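Local coordinates for protein putative NAD dependent dehydrogenase (Micromonospora echinospora, PDB 6NOR) that binds NAD and probably acts as an oxidoreductase of the GFO/IDH/MocA family in the biosynthesis of gentamicin, at residues V114-V119 and L198-V203; L120-A125 and V340-E345; V137-G142 and H332-A337; G192-D197 and C249-A254. All coordinates share one frame; numbering follows the deposited sequence.

Contact 1: V114-V119 and L198-V203. With NAD (nicotinamide-adenine-dinucleotide), chain G.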
loop_
_atom_site.group_PDB
_atom_site.type_symbol
_atom_site.label_atom_id
_atom_site.label_comp_id
_atom_site.label_asym_id
_atom_site.label_seq_id
_atom_site.Cartn_x
_atom_site.Cartn_y
_atom_site.Cartn_z
ATOM N N VAL A 114 30.216 19.783 7.804
ATOM C CA VAL A 114 30.597 19.324 6.470
ATOM C C VAL A 114 29.569 18.375 5.899
ATOM O O VAL A 114 29.193 17.418 6.541
ATOM C CB VAL A 114 31.940 18.580 6.469
ATOM C CG1 VAL A 114 32.376 18.293 5.043
ATOM C CG2 VAL A 114 32.990 19.376 7.222
ATOM N N GLU A 115 29.108 18.652 4.693
ATOM C CA GLU A 115 28.220 17.752 4.026
ATOM C C GLU A 115 28.853 16.372 3.823
ATOM O O GLU A 115 30.063 16.230 3.780
ATOM C CB GLU A 115 27.792 18.320 2.687
ATOM C CG GLU A 115 26.427 18.940 2.706
ATOM C CD GLU A 115 25.344 18.001 3.244
ATOM O OE1 GLU A 115 25.454 16.764 3.083
ATOM O OE2 GLU A 115 24.374 18.516 3.826
ATOM N N LYS A 116 27.995 15.367 3.741
ATOM C CA LYS A 116 28.309 14.049 3.217
ATOM C C LYS A 116 28.890 14.148 1.795
ATOM O O LYS A 116 28.426 14.945 0.994
ATOM C CB LYS A 116 27.028 13.204 3.207
ATOM C CG LYS A 116 26.880 12.442 1.919
ATOM C CD LYS A 116 25.533 12.532 1.389
ATOM C CE LYS A 116 25.502 12.632 -0.120
ATOM N NZ LYS A 116 24.067 12.682 -0.538
ATOM N N PRO A 117 29.919 13.352 1.482
ATOM C CA PRO A 117 30.678 12.521 2.417
ATOM C C PRO A 117 31.689 13.386 3.140
ATOM O O PRO A 117 32.202 14.312 2.522
ATOM C CB PRO A 117 31.362 11.493 1.506
ATOM C CG PRO A 117 31.540 12.204 0.219
ATOM C CD PRO A 117 30.387 13.183 0.096
ATOM N N LEU A 118 31.940 13.123 4.418
ATOM C CA LEU A 118 32.813 13.988 5.213
ATOM C C LEU A 118 34.092 14.273 4.432
ATOM O O LEU A 118 34.319 15.393 4.014
ATOM C CB LEU A 118 33.137 13.351 6.571
ATOM C CG LEU A 118 33.988 14.227 7.492
ATOM C CD1 LEU A 118 33.289 15.520 7.702
ATOM C CD2 LEU A 118 34.288 13.573 8.846
ATOM N N VAL A 119 34.883 13.233 4.207
ATOM C CA VAL A 119 36.087 13.286 3.400
ATOM C C VAL A 119 36.182 11.991 2.602
ATOM O O VAL A 119 35.303 11.153 2.684
ATOM C CB VAL A 119 37.327 13.424 4.261
ATOM C CG1 VAL A 119 37.386 14.824 4.896
ATOM C CG2 VAL A 119 37.316 12.341 5.304
ATOM N N LEU A 198 25.195 7.871 -2.323
ATOM C CA LEU A 198 24.009 7.314 -1.681
ATOM C C LEU A 198 24.410 6.302 -0.624
ATOM O O LEU A 198 23.750 6.153 0.397
ATOM C CB LEU A 198 23.084 6.647 -2.706
ATOM C CG LEU A 198 22.655 7.523 -3.880
ATOM C CD1 LEU A 198 21.792 6.740 -4.832
ATOM C CD2 LEU A 198 21.918 8.759 -3.422
ATOM N N GLY A 199 25.511 5.615 -0.883
ATOM C CA GLY A 199 25.974 4.571 -0.002
ATOM C C GLY A 199 26.389 5.144 1.326
ATOM O O GLY A 199 26.320 4.456 2.323
ATOM N N TRP A 200 26.829 6.397 1.342
ATOM C CA TRP A 200 27.089 7.058 2.605
ATOM C C TRP A 200 25.884 6.937 3.536
ATOM O O TRP A 200 26.012 6.507 4.677
ATOM C CB TRP A 200 27.428 8.544 2.424
ATOM C CG TRP A 200 27.687 9.180 3.753
ATOM C CD1 TRP A 200 26.755 9.616 4.659
ATOM C CD2 TRP A 200 28.953 9.402 4.357
ATOM N NE1 TRP A 200 27.368 10.097 5.773
ATOM C CE2 TRP A 200 28.723 9.985 5.610
ATOM C CE3 TRP A 200 30.269 9.181 3.947
ATOM C CZ2 TRP A 200 29.747 10.338 6.461
ATOM C CZ3 TRP A 200 31.281 9.534 4.787
ATOM C CH2 TRP A 200 31.022 10.111 6.033
ATOM N N HIS A 201 24.719 7.335 3.042
ATOM C CA HIS A 201 23.505 7.287 3.839
ATOM C C HIS A 201 23.070 5.899 4.181
ATOM O O HIS A 201 22.629 5.633 5.290
ATOM C CB HIS A 201 22.372 7.955 3.104
ATOM C CG HIS A 201 22.560 9.414 2.930
ATOM N ND1 HIS A 201 22.661 10.272 3.999
ATOM C CD2 HIS A 201 22.650 10.179 1.821
ATOM C CE1 HIS A 201 22.797 11.505 3.558
ATOM N NE2 HIS A 201 22.796 11.473 2.239
ATOM N N ALA A 202 23.164 5.013 3.211
ATOM C CA ALA A 202 22.684 3.676 3.420
ATOM C C ALA A 202 23.511 3.030 4.536
ATOM O O ALA A 202 22.966 2.401 5.435
ATOM C CB ALA A 202 22.749 2.867 2.132
ATOM N N VAL A 203 24.825 3.230 4.499
ATOM C CA VAL A 203 25.691 2.614 5.502
ATOM C C VAL A 203 25.458 3.236 6.876
ATOM O O VAL A 203 25.393 2.531 7.861
ATOM C CB VAL A 203 27.165 2.718 5.116
ATOM C CG1 VAL A 203 28.028 2.269 6.265
ATOM C CG2 VAL A 203 27.441 1.845 3.893
HETATM P PA NAD G . 26.164 21.659 -6.377
HETATM O O1A NAD G . 26.961 21.348 -7.667
HETATM O O2A NAD G . 24.729 21.940 -6.618
HETATM O O5B NAD G . 26.801 22.907 -5.671
HETATM C C5B NAD G . 28.201 22.930 -5.461
HETATM C C4B NAD G . 28.562 24.418 -5.206
HETATM O O4B NAD G . 29.765 24.531 -4.721
HETATM C C3B NAD G . 28.577 25.151 -6.528
HETATM O O3B NAD G . 27.868 26.307 -6.379
HETATM C C2B NAD G . 30.080 25.449 -6.783
HETATM O O2B NAD G . 30.186 26.703 -7.549
HETATM C C1B NAD G . 30.516 25.623 -5.602
HETATM N N9A NAD G . 31.932 25.344 -5.455
HETATM C C8A NAD G . 32.713 24.450 -6.093
HETATM N N7A NAD G . 33.959 24.542 -5.567
HETATM C C5A NAD G . 33.945 25.482 -4.621
HETATM C C6A NAD G . 34.919 25.977 -3.804
HETATM N N6A NAD G . 36.239 25.591 -3.750
HETATM N N1A NAD G . 34.631 26.922 -2.921
HETATM C C2A NAD G . 33.374 27.424 -2.842
HETATM N N3A NAD G . 32.410 26.939 -3.661
HETATM C C4A NAD G . 32.690 25.972 -4.541
HETATM O O3 NAD G . 26.338 20.440 -5.434
HETATM P PN NAD G . 25.436 20.028 -4.186
HETATM O O1N NAD G . 24.927 21.182 -3.385
HETATM O O2N NAD G . 24.293 19.145 -4.656
HETATM O O5D NAD G . 26.379 19.173 -3.258
HETATM C C5D NAD G . 27.319 19.798 -2.404
HETATM C C4D NAD G . 27.632 18.855 -1.224
HETATM O O4D NAD G . 26.565 18.517 -0.559
HETATM C C3D NAD G . 28.225 17.513 -1.748
HETATM O O3D NAD G . 29.189 17.136 -0.943
HETATM C C2D NAD G . 27.021 16.546 -1.735
HETATM O O2D NAD G . 27.512 15.145 -1.605
HETATM C C1D NAD G . 26.338 16.928 -0.693
HETATM N N1N NAD G . 24.938 16.652 -0.820
HETATM C C2N NAD G . 24.250 16.191 0.296
HETATM C C3N NAD G . 22.885 15.904 0.232
HETATM C C7N NAD G . 22.204 15.376 1.507
HETATM O O7N NAD G . 21.079 15.038 1.481
HETATM N N7N NAD G . 22.960 15.272 2.707
HETATM C C4N NAD G . 22.177 16.057 -0.939
HETATM C C5N NAD G . 22.859 16.529 -2.061
HETATM C C6N NAD G . 24.248 16.823 -1.996
#
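The indole of Trp200 carries Lys116 CB and CG, Pro117 CA and Leu118 N over one face. Lys116 CB stands over the five-membered ring, 4.0 Å from its centroid and 14° off the normal, while Pro117 CA takes the same place over the six-membered ring, so two CH-pi contacts divide the indole between them. Pro117 CB adds a touch on Trp200 CE3 at 3.5 Å, and the Leu118 backbone N reaches the far end of the ring at CH2. A chi1 of 180° turns the Trp200 ring toward the loop. The lysine chain bends at chi2 and chi3 and passes His201 at about a right angle, where Lys116 NZ makes a weak hydrogen bond of 3.3 Å to His201 NE2. This is the Glu-Lys-Pro segment of GFO/IDH/MocA enzymes, with a cis peptide before Pro117. The turned backbone offers Lys116 O to the nicotinamide ribose, accepting from NAD O2D at 2.8 Å. Glu115 OE1 receives the carboxamide N7N of NAD at 2.9 Å, a fairly straight bond (157°), and OE2 of the same carboxylate is bonded by His39, so both oxygens are engaged. His201 turns its edge to that carboxamide nitrogen. Lys116 NZ also has a long, weak ion pair with Asp197 OD1. The loop leaves strand 111-114 of the Rossmann sheet and leads to helix 122-134, and Trp200, near the start of helix 199-209, is wedged between it and helix 334-353.

Contact 2: L120-A125 and V340-E345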
loop_
_atom_site.group_PDB
_atom_site.type_symbol
_atom_site.label_atom_id
_atom_site.label_comp_id
_atom_site.label_asym_id
_atom_site.label_seq_id
_atom_site.Cartn_x
_atom_site.Cartn_y
_atom_site.Cartn_z
ATOM N N LEU A 120 37.255 11.807 1.843
ATOM C CA LEU A 120 37.323 10.643 0.968
ATOM C C LEU A 120 38.364 9.609 1.383
ATOM O O LEU A 120 38.682 8.715 0.618
ATOM C CB LEU A 120 37.583 11.098 -0.465
ATOM C CG LEU A 120 36.495 12.053 -0.974
ATOM C CD1 LEU A 120 36.948 12.758 -2.253
ATOM C CD2 LEU A 120 35.155 11.304 -1.156
ATOM N N SER A 121 38.890 9.719 2.592
ATOM C CA SER A 121 39.820 8.714 3.085
ATOM C C SER A 121 39.731 8.621 4.597
ATOM O O SER A 121 39.359 9.578 5.270
ATOM C CB SER A 121 41.247 9.025 2.633
ATOM O OG SER A 121 41.792 10.115 3.358
ATOM N N THR A 122 40.023 7.445 5.127
ATOM C CA THR A 122 39.952 7.218 6.561
ATOM C C THR A 122 40.928 8.116 7.312
ATOM O O THR A 122 40.590 8.673 8.350
ATOM C CB THR A 122 40.225 5.751 6.884
ATOM O OG1 THR A 122 39.174 4.965 6.317
ATOM C CG2 THR A 122 40.275 5.518 8.391
ATOM N N GLY A 123 42.129 8.270 6.766
ATOM C CA GLY A 123 43.129 9.152 7.351
ATOM C C GLY A 123 42.650 10.574 7.541
ATOM O O GLY A 123 42.726 11.135 8.629
ATOM N N HIS A 124 42.134 11.153 6.470
ATOM C CA HIS A 124 41.599 12.506 6.508
ATOM C C HIS A 124 40.512 12.661 7.547
ATOM O O HIS A 124 40.406 13.694 8.173
ATOM C CB HIS A 124 41.041 12.892 5.151
ATOM C CG HIS A 124 42.090 13.119 4.116
ATOM N ND1 HIS A 124 41.804 13.202 2.771
ATOM C CD2 HIS A 124 43.427 13.271 4.228
ATOM C CE1 HIS A 124 42.924 13.403 2.100
ATOM N NE2 HIS A 124 43.923 13.443 2.961
ATOM N N ALA A 125 39.712 11.624 7.739
ATOM C CA ALA A 125 38.587 11.724 8.660
ATOM C C ALA A 125 39.084 11.710 10.085
ATOM O O ALA A 125 38.658 12.517 10.890
ATOM C CB ALA A 125 37.578 10.587 8.437
ATOM N N VAL A 340 31.793 5.074 8.836
ATOM C CA VAL A 340 31.194 5.025 7.503
ATOM C C VAL A 340 32.271 5.097 6.426
ATOM O O VAL A 340 32.233 4.353 5.455
ATOM C CB VAL A 340 30.185 6.167 7.279
ATOM C CG1 VAL A 340 29.762 6.216 5.841
ATOM C CG2 VAL A 340 28.981 6.005 8.182
ATOM N N VAL A 341 33.237 5.999 6.600
ATOM C CA VAL A 341 34.280 6.173 5.595
ATOM C C VAL A 341 35.078 4.873 5.380
ATOM O O VAL A 341 35.396 4.522 4.251
ATOM C CB VAL A 341 35.254 7.332 5.962
ATOM C CG1 VAL A 341 36.416 7.370 5.007
ATOM C CG2 VAL A 341 34.532 8.679 5.933
ATOM N N GLU A 342 35.389 4.148 6.443
ATOM C CA GLU A 342 36.181 2.945 6.242
ATOM C C GLU A 342 35.347 1.801 5.685
ATOM O O GLU A 342 35.863 0.970 4.941
ATOM C CB GLU A 342 36.892 2.507 7.523
ATOM C CG GLU A 342 36.102 2.578 8.780
ATOM C CD GLU A 342 37.002 2.747 9.996
ATOM O OE1 GLU A 342 38.110 3.300 9.839
ATOM O OE2 GLU A 342 36.612 2.319 11.104
ATOM N N THR A 343 34.060 1.775 6.007
ATOM C CA THR A 343 33.184 0.812 5.374
ATOM C C THR A 343 33.154 1.024 3.871
ATOM O O THR A 343 33.292 0.073 3.115
ATOM C CB THR A 343 31.764 0.877 5.910
ATOM O OG1 THR A 343 31.778 0.662 7.327
ATOM C CG2 THR A 343 30.952 -0.239 5.263
ATOM N N LEU A 344 33.025 2.272 3.432
ATOM C CA LEU A 344 32.987 2.548 1.994
ATOM C C LEU A 344 34.309 2.233 1.311
ATOM O O LEU A 344 34.327 1.768 0.167
ATOM C CB LEU A 344 32.630 4.010 1.716
ATOM C CG LEU A 344 31.241 4.513 2.118
ATOM C CD1 LEU A 344 31.081 5.970 1.715
ATOM C CD2 LEU A 344 30.179 3.666 1.476
ATOM N N GLU A 345 35.418 2.508 1.987
ATOM C CA GLU A 345 36.716 2.218 1.396
ATOM C C GLU A 345 36.884 0.703 1.295
ATOM O O GLU A 345 37.379 0.200 0.300
ATOM C CB GLU A 345 37.850 2.867 2.205
ATOM C CG GLU A 345 39.170 2.095 2.217
ATOM C CD GLU A 345 40.029 2.372 0.990
ATOM O OE1 GLU A 345 39.564 3.127 0.105
ATOM O OE2 GLU A 345 41.158 1.830 0.901
#
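Thr122 and Val341 meet where two helices pack, helix 122-134 of the Rossmann fold starting against the side of the long C-terminal helix 334-353. The first shell mixes methyls with polar atoms: Val341 CG1 lies 3.6 Å from Thr122 N and touches Ser121 C, so one methyl sits against the peptide that opens the helix. Because this branch is anti to the valine's own backbone N (chi1 173°), it projects toward that helix start, leaving CG2 to approach Ala125 CB at a looser 4.4 Å. Thr122 lies across Glu342, its OG1 against Glu342 CA and CB and its CG2 3.4 Å from Glu342 OE1. Beyond CG the glutamate chain is extended, bringing the carboxylate alongside the threonine methyl; the same OE1 has a long, weak ion pair with Arg126. No hydrogen bond crosses between 120-125 and 340-345, so the join rests on van der Waals contact. In the next shell Trp200 backs Val341, and Val119 lies against Ala125. Ser121 caps the helix start: its OG accepts from His124 N at 3.3 Å, with an N-H...O angle of 162°.

Contact 3: V137-G142 and H332-A337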
loop_
_atom_site.group_PDB
_atom_site.type_symbol
_atom_site.label_atom_id
_atom_site.label_comp_id
_atom_site.label_asym_id
_atom_site.label_seq_id
_atom_site.Cartn_x
_atom_site.Cartn_y
_atom_site.Cartn_z
ATOM N N VAL A 137 36.627 22.863 18.788
ATOM C CA VAL A 137 35.433 23.222 18.008
ATOM C C VAL A 137 34.609 22.005 17.627
ATOM O O VAL A 137 35.069 20.872 17.705
ATOM C CB VAL A 137 35.782 23.980 16.711
ATOM C CG1 VAL A 137 36.426 25.318 17.031
ATOM C CG2 VAL A 137 36.680 23.140 15.828
ATOM N N VAL A 138 33.373 22.250 17.223
ATOM C CA VAL A 138 32.511 21.178 16.767
ATOM C C VAL A 138 32.807 20.872 15.308
ATOM O O VAL A 138 32.884 21.781 14.469
ATOM C CB VAL A 138 31.015 21.527 16.924
ATOM C CG1 VAL A 138 30.133 20.425 16.303
ATOM C CG2 VAL A 138 30.669 21.754 18.392
ATOM N N LEU A 139 33.016 19.586 15.042
ATOM C CA LEU A 139 33.009 19.026 13.699
ATOM C C LEU A 139 31.758 18.156 13.565
ATOM O O LEU A 139 31.550 17.228 14.330
ATOM C CB LEU A 139 34.264 18.195 13.429
ATOM C CG LEU A 139 34.299 17.342 12.144
ATOM C CD1 LEU A 139 34.170 18.182 10.901
ATOM C CD2 LEU A 139 35.573 16.504 12.070
ATOM N N ALA A 140 30.923 18.467 12.591
ATOM C CA ALA A 140 29.681 17.754 12.426
ATOM C C ALA A 140 29.577 17.379 10.980
ATOM O O ALA A 140 30.156 18.053 10.140
ATOM C CB ALA A 140 28.499 18.622 12.863
ATOM N N HIS A 141 28.860 16.302 10.673
ATOM C CA HIS A 141 28.761 15.861 9.282
ATOM C C HIS A 141 27.312 15.699 8.848
ATOM O O HIS A 141 26.439 15.408 9.658
ATOM C CB HIS A 141 29.525 14.557 9.059
ATOM C CG HIS A 141 28.927 13.381 9.768
ATOM N ND1 HIS A 141 29.186 13.100 11.091
ATOM C CD2 HIS A 141 28.080 12.415 9.339
ATOM C CE1 HIS A 141 28.519 12.018 11.450
ATOM N NE2 HIS A 141 27.836 11.584 10.406
ATOM N N GLY A 142 27.074 15.877 7.553
ATOM C CA GLY A 142 25.724 15.936 7.028
ATOM C C GLY A 142 24.993 14.638 6.737
ATOM O O GLY A 142 24.388 14.520 5.680
ATOM N N HIS A 332 25.224 11.973 16.908
ATOM C CA HIS A 332 26.075 11.449 15.864
ATOM C C HIS A 332 27.374 12.251 15.758
ATOM O O HIS A 332 27.369 13.454 15.533
ATOM C CB HIS A 332 25.292 11.425 14.558
ATOM C CG HIS A 332 23.964 10.752 14.695
ATOM N ND1 HIS A 332 23.826 9.381 14.710
ATOM C CD2 HIS A 332 22.716 11.259 14.851
ATOM C CE1 HIS A 332 22.554 9.071 14.868
ATOM N NE2 HIS A 332 21.860 10.188 14.957
ATOM N N THR A 333 28.487 11.558 15.942
ATOM C CA THR A 333 29.781 12.193 16.164
ATOM C C THR A 333 30.760 11.853 15.054
ATOM O O THR A 333 30.459 11.023 14.201
ATOM C CB THR A 333 30.370 11.739 17.497
ATOM O OG1 THR A 333 30.646 10.337 17.422
ATOM C CG2 THR A 333 29.388 12.012 18.626
ATOM N N PRO A 334 31.936 12.498 15.052
ATOM C CA PRO A 334 32.954 12.136 14.061
ATOM C C PRO A 334 33.368 10.665 14.073
ATOM O O PRO A 334 33.785 10.172 13.043
ATOM C CB PRO A 334 34.126 13.034 14.450
ATOM C CG PRO A 334 33.446 14.274 14.959
ATOM C CD PRO A 334 32.280 13.763 15.743
ATOM N N ASP A 335 33.265 9.983 15.203
ATOM C CA ASP A 335 33.478 8.542 15.242
ATOM C C ASP A 335 32.535 7.796 14.267
ATOM O O ASP A 335 32.935 6.838 13.615
ATOM C CB ASP A 335 33.270 8.012 16.662
ATOM C CG ASP A 335 34.337 8.500 17.636
ATOM O OD1 ASP A 335 35.529 8.528 17.253
ATOM O OD2 ASP A 335 33.986 8.868 18.782
ATOM N N ASP A 336 31.286 8.240 14.175
ATOM C CA ASP A 336 30.341 7.611 13.275
ATOM C C ASP A 336 30.755 7.854 11.822
ATOM O O ASP A 336 30.703 6.949 10.986
ATOM C CB ASP A 336 28.917 8.110 13.535
ATOM C CG ASP A 336 28.433 7.791 14.942
ATOM O OD1 ASP A 336 28.286 6.595 15.256
ATOM O OD2 ASP A 336 28.170 8.732 15.726
ATOM N N ALA A 337 31.198 9.065 11.524
ATOM C CA ALA A 337 31.650 9.345 10.171
ATOM C C ALA A 337 32.877 8.498 9.801
ATOM O O ALA A 337 32.960 7.976 8.687
ATOM C CB ALA A 337 31.953 10.814 10.012
HETATM O O HOH W 1 28.013 14.910 12.865
#
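Strand 139-141, an edge strand of the parallel Rossmann sheet within this chain, here meets the start of the C-terminal helix 334-353, and His141 carries the contact. Its imidazole receives Ala337 CB over one face, 3.9 Å from the ring centroid and 14° off the normal, a CH-pi contact in which the methyl sits toward the ND1 rim. Thr333 O approaches the same ring at its edge, 3.5 Å from His141 CE1. The ring is brought under the helix by a chi1 of 67°, which places CG between the backbone N and the carbonyl carbon. Its other nitrogen, NE2, is hydrogen-bonded to Glu204 of helix 199-209, which fixes the ring's rotation from a third element. Two residues earlier in the strand Leu139 meets Pro334: the proline CG lies 3.6 Å from Leu139 O, and Leu139 CD2 lies 4.2 Å from Pro334 CG. The helix start is held by its own bonds. Thr333 occupies the N-cap, and its backbone N gives a nearly straight bond (172°) of 2.9 Å to Asp336 OD2, received on the lone pair turned away from OD1. Asp336 OD1 in turn forms salt bridges with Arg207 and Lys212, and Lys212 also bonds His332 ND1, so this turn is tied to the region around the end of helix 199-209. Backbone bonds from Ala140 and Gly142 to Val114 join the strand to strand 111-114, and Gly142 touches NAD at the sheet's end. A water bridges the two backbones, accepting from His141 N at 2.7 Å and donating to His332 O at 3.1 Å.

Contact 4: G192-D197 and C249-A254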
loop_
_atom_site.group_PDB
_atom_site.type_symbol
_atom_site.label_atom_id
_atom_site.label_comp_id
_atom_site.label_asym_id
_atom_site.label_seq_id
_atom_site.Cartn_x
_atom_site.Cartn_y
_atom_site.Cartn_z
ATOM N N GLY A 192 33.832 8.923 -5.583
ATOM C CA GLY A 192 33.216 7.757 -6.186
ATOM C C GLY A 192 31.805 8.090 -6.602
ATOM O O GLY A 192 31.395 9.243 -6.504
ATOM N N GLY A 193 31.065 7.087 -7.056
ATOM C CA GLY A 193 29.729 7.310 -7.565
ATOM C C GLY A 193 28.651 7.048 -6.540
ATOM O O GLY A 193 28.773 7.457 -5.395
ATOM N N ALA A 194 27.622 6.316 -6.958
ATOM C CA ALA A 194 26.453 6.022 -6.128
ATOM C C ALA A 194 26.816 5.455 -4.777
ATOM O O ALA A 194 26.141 5.708 -3.792
ATOM C CB ALA A 194 25.516 5.047 -6.853
ATOM N N LEU A 195 27.874 4.666 -4.728
ATOM C CA LEU A 195 28.290 4.058 -3.472
ATOM C C LEU A 195 28.796 5.105 -2.496
ATOM O O LEU A 195 28.652 4.968 -1.292
ATOM C CB LEU A 195 29.368 3.010 -3.719
ATOM C CG LEU A 195 29.449 1.862 -2.733
ATOM C CD1 LEU A 195 28.063 1.301 -2.509
ATOM C CD2 LEU A 195 30.383 0.800 -3.284
ATOM N N THR A 196 29.377 6.173 -3.013
ATOM C CA THR A 196 29.796 7.255 -2.149
ATOM C C THR A 196 28.640 8.200 -1.865
ATOM O O THR A 196 28.436 8.637 -0.747
ATOM C CB THR A 196 30.953 8.050 -2.785
ATOM O OG1 THR A 196 32.030 7.158 -3.041
ATOM C CG2 THR A 196 31.426 9.183 -1.864
ATOM N N ASP A 197 27.903 8.535 -2.909
ATOM C CA ASP A 197 26.874 9.569 -2.850
ATOM C C ASP A 197 25.666 9.085 -2.038
ATOM O O ASP A 197 25.182 9.791 -1.180
ATOM C CB ASP A 197 26.472 9.957 -4.272
ATOM C CG ASP A 197 25.398 11.025 -4.324
ATOM O OD1 ASP A 197 25.437 11.968 -3.514
ATOM O OD2 ASP A 197 24.499 10.920 -5.186
ATOM N N CYS A 249 23.182 -2.851 1.636
ATOM C CA CYS A 249 22.944 -1.514 1.113
ATOM C C CYS A 249 22.833 -1.612 -0.390
ATOM O O CYS A 249 23.768 -2.025 -1.066
ATOM C CB CYS A 249 24.062 -0.565 1.511
ATOM S SG CYS A 249 24.254 -0.510 3.286
ATOM N N ASP A 250 21.660 -1.268 -0.895
ATOM C CA ASP A 250 21.355 -1.318 -2.315
ATOM C C ASP A 250 21.217 0.129 -2.780
ATOM O O ASP A 250 20.309 0.818 -2.358
ATOM C CB ASP A 250 20.069 -2.127 -2.529
ATOM C CG ASP A 250 19.688 -2.309 -3.993
ATOM O OD1 ASP A 250 20.057 -1.478 -4.851
ATOM O OD2 ASP A 250 18.959 -3.286 -4.276
ATOM N N VAL A 251 22.136 0.607 -3.609
ATOM C CA VAL A 251 22.047 1.983 -4.086
ATOM C C VAL A 251 22.156 2.064 -5.598
ATOM O O VAL A 251 22.790 1.245 -6.227
ATOM C CB VAL A 251 23.128 2.879 -3.453
ATOM C CG1 VAL A 251 23.011 2.871 -1.914
ATOM C CG2 VAL A 251 24.528 2.479 -3.930
ATOM N N SER A 252 21.521 3.061 -6.185
ATOM C CA SER A 252 21.487 3.174 -7.625
ATOM C C SER A 252 21.205 4.589 -8.061
ATOM O O SER A 252 20.396 5.274 -7.450
ATOM C CB SER A 252 20.426 2.243 -8.213
ATOM O OG SER A 252 20.344 2.408 -9.612
ATOM N N TRP A 253 21.884 4.999 -9.128
ATOM C CA TRP A 253 21.652 6.258 -9.824
ATOM C C TRP A 253 20.829 6.060 -11.089
ATOM O O TRP A 253 20.562 7.004 -11.803
ATOM C CB TRP A 253 22.966 6.905 -10.222
ATOM C CG TRP A 253 23.680 7.704 -9.182
ATOM C CD1 TRP A 253 23.229 8.081 -7.944
ATOM C CD2 TRP A 253 24.994 8.221 -9.302
ATOM N NE1 TRP A 253 24.182 8.817 -7.298
ATOM C CE2 TRP A 253 25.281 8.916 -8.110
ATOM C CE3 TRP A 253 25.956 8.182 -10.313
ATOM C CZ2 TRP A 253 26.496 9.566 -7.904
ATOM C CZ3 TRP A 253 27.167 8.820 -10.101
ATOM C CH2 TRP A 253 27.423 9.504 -8.912
ATOM N N ALA A 254 20.445 4.827 -11.386
ATOM C CA ALA A 254 19.819 4.566 -12.673
ATOM C C ALA A 254 18.387 4.103 -12.510
ATOM O O ALA A 254 17.853 3.398 -13.367
ATOM C CB ALA A 254 20.621 3.546 -13.447
#
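A chi1 of -82° sets Trp253 CG beside its backbone N, and the indole extends beneath the first turn of helix 194-197; Asp197, its CG anti to the backbone N (chi1 180°), drops its carboxylate to the ring's edge. The side chains cross at about a right angle, with the carboxylate and indole planes well inclined to each other. Trp253 NE1 donates to Asp197 OD2 at 3.0 Å, with an N-H...O angle of 145°, the oxygen using the lone pair turned away from OD1 and lying somewhat out of the indole plane. Over the ring face sit the helix's opening residues. Ala194 CB stands almost exactly above the five-membered ring, 3.8 Å from its centroid, in a CH-pi contact, while Ala194 N is 3.6 Å from CZ2 and Gly193 CA, at the N-cap, comes 3.5 Å from CH2. Gly193 O accepts from both Thr196 N and Asp197 N, closing the short turn. Next to the indole, Val251 CG2 packs on Ala194 O at 3.6 Å and on Ala194 CB, and Leu195 CD1 closes on the same methyl from across at 4.0 Å. Asp197 lies close to the NAD site, so the tryptophan bond probably helps orient a second-shell acid there. Helix 194-197 thus lies on strand 246-252, just before the strand passes into an ST turn made by Ser252 OG and Ala254 N, with helix 199-209 following on the same sheet face and strand 234-241 beside it, while Ser252 and Ala254 meet His168 of the second subunit.

How the contacts relate
Contact 1 joins the Rossmann loop to helix 199-209, contacts 2 and 3 join the Rossmann fold to helix 334-353, and contact 4 lies in the C-terminal domain. Contact 1 is central, its centre 10 to 11 Å from the others: it shares the Val114-Gly142 backbone pairing with contact 3, packs Trp200 on Val341 of contact 2, and follows contact 4 through helices 194-197 and 199-209. The centres of contacts 2 and 3 lie about 13 Å apart, those of 3 and 4 about 22 Å, on opposite sides of the chain's centre. Along the chain, 114-142 precedes 192-203, then 249-254, and 332-345 is last, so this long helix returns to pack between the Rossmann elements and helix 199-209.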